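Local coordinates for protein LAIR1 ecotodomain from MGD21 antibody (Homo sapiens, PDB 7JZK) that is an ectodomain of the immune receptor LAIR1, carried as an insertion in a malaria antibody, that binds the V2 domain of a Plasmodium RIFIN, at residues V15-L18 with G19-V22. Sequence-based numbering, arbitrary orientation.
Sequences VIPL and GSHV
Ile-16 lays its CG1 branch obliquely over the isopropyl group of Val-22, with CG1 3.7 Å from Val-22 CG2. Its chi1 of -57° sets CG1 beside the backbone N and sends CG2 anti to it, where CG2 meets the main chain, 3.5 Å from His-21 O, which Ile-16 CD1 also approaches. Two beta-branched residues suit this place, being buried, stiff and favourable to extended backbone; Val-68 touches both, and Leu-95 adds to the apolar cover of Ile-16. Between them the chain reverses through a type II beta turn from Pro-17 to Ser-20, which in this immunoglobulin-type beta sandwich carries the chain from edge strand 15-16 of one sheet to strand 22-28 of the other. Pro-17 opens the turn and supplies the accepting carbonyl: Ser-20 N closes on Pro-17 O at 2.9 Å, nearly straight at 162°. Leu-18 takes the first corner and Gly-19 the second, with a positive phi of 95°, usual at this corner of a type II turn and readily adopted by glycine. The CG of the proline ring lies 3.5 Å from Ser-20 CB. Gly-19 O accepts a hydrogen bond from Ser-67 OG.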
ATOM      1  N   VAL A  15       5.580  19.174  17.262  1.00 53.01           N
ATOM      2  CA  VAL A  15       7.030  19.314  17.216  1.00 54.97           C
ATOM      3  C   VAL A  15       7.641  18.207  18.051  1.00 57.41           C
ATOM      4  O   VAL A  15       7.392  18.112  19.261  1.00 55.50           O
ATOM      5  CB  VAL A  15       7.499  20.697  17.679  1.00 53.08           C
ATOM      6  CG1 VAL A  15       8.979  20.876  17.347  1.00 56.28           C
ATOM      7  CG2 VAL A  15       6.669  21.758  16.951  1.00 56.02           C
ATOM      8  N   ILE A  16       8.403  17.341  17.392  1.00 54.84           N
ATOM      9  CA  ILE A  16       8.995  16.167  18.014  1.00 52.06           C
ATOM     10  C   ILE A  16      10.495  16.260  17.836  1.00 59.34           C
ATOM     11  O   ILE A  16      10.968  16.495  16.720  1.00 54.55           O
ATOM     12  CB  ILE A  16       8.450  14.859  17.408  1.00 48.26           C
ATOM     13  CG1 ILE A  16       6.914  14.818  17.549  1.00 54.15           C
ATOM     14  CG2 ILE A  16       9.133  13.642  18.036  1.00 49.72           C
ATOM     15  CD1 ILE A  16       6.393  14.909  18.987  1.00 47.13           C
ATOM     16  N   PRO A  17      11.291  16.128  18.899  1.00 60.70           N
ATOM     17  CA  PRO A  17      12.742  16.050  18.716  1.00 55.40           C
ATOM     18  C   PRO A  17      13.117  14.781  17.975  1.00 50.73           C
ATOM     19  O   PRO A  17      12.502  13.723  18.159  1.00 49.83           O
ATOM     20  CB  PRO A  17      13.288  16.039  20.143  1.00 58.00           C
ATOM     21  CG  PRO A  17      12.144  15.500  20.971  1.00 59.08           C
ATOM     22  CD  PRO A  17      10.899  16.005  20.312  1.00 46.42           C
ATOM     23  N   LEU A  18      14.166  14.888  17.166  1.00 51.08           N
ATOM     24  CA  LEU A  18      14.678  13.742  16.434  1.00 44.86           C
ATOM     25  C   LEU A  18      14.907  12.589  17.392  1.00 47.98           C
ATOM     26  O   LEU A  18      15.512  12.760  18.455  1.00 52.76           O
ATOM     27  CB  LEU A  18      15.989  14.121  15.729  1.00 50.08           C
ATOM     28  CG  LEU A  18      16.601  13.147  14.703  1.00 50.73           C
ATOM     29  CD1 LEU A  18      15.701  12.993  13.478  1.00 41.06           C
ATOM     30  CD2 LEU A  18      18.011  13.573  14.270  1.00 46.52           C
ATOM     31  N   GLY A  19      14.368  11.427  17.040  1.00 49.34           N
ATOM     32  CA  GLY A  19      14.539  10.220  17.808  1.00 44.88           C
ATOM     33  C   GLY A  19      13.423   9.937  18.784  1.00 52.09           C
ATOM     34  O   GLY A  19      13.296   8.795  19.233  1.00 52.73           O
ATOM     35  N   SER A  20      12.595  10.935  19.103  1.00 57.12           N
ATOM     36  CA  SER A  20      11.518  10.767  20.069  1.00 55.44           C
ATOM     37  C   SER A  20      10.276  10.201  19.386  1.00 54.49           C
ATOM     38  O   SER A  20      10.223  10.047  18.164  1.00 59.50           O
ATOM     39  CB  SER A  20      11.208  12.092  20.767  1.00 58.06           C
ATOM     40  OG  SER A  20      10.473  11.892  21.967  1.00 56.84           O
ATOM     41  N   HIS A  21       9.272   9.879  20.201  1.00 58.13           N
ATOM     42  CA  HIS A  21       8.033   9.239  19.779  1.00 53.90           C
ATOM     43  C   HIS A  21       6.977  10.284  19.440  1.00 55.45           C
ATOM     44  O   HIS A  21       7.087  11.450  19.822  1.00 56.71           O
ATOM     45  CB  HIS A  21       7.533   8.289  20.876  1.00 57.07           C
ATOM     46  CG  HIS A  21       7.136   8.985  22.141  1.00 64.94           C
ATOM     47  ND1 HIS A  21       8.045   9.290  23.135  1.00 66.46           N
ATOM     48  CD2 HIS A  21       5.931   9.417  22.590  1.00 63.08           C
ATOM     49  CE1 HIS A  21       7.418   9.892  24.132  1.00 64.29           C
ATOM     50  NE2 HIS A  21       6.136   9.981  23.826  1.00 59.63           N
ATOM     51  N   VAL A  22       5.966   9.859  18.676  1.00 55.79           N
ATOM     52  CA  VAL A  22       4.782  10.668  18.398  1.00 51.60           C
ATOM     53  C   VAL A  22       3.626   9.722  18.116  1.00 50.87           C
ATOM     54  O   VAL A  22       3.830   8.606  17.645  1.00 52.53           O
ATOM     55  CB  VAL A  22       5.010  11.646  17.219  1.00 50.04           C
ATOM     56  CG1 VAL A  22       5.064  10.904  15.899  1.00 50.53           C
ATOM     57  CG2 VAL A  22       3.902  12.692  17.161  1.00 51.75           C
TER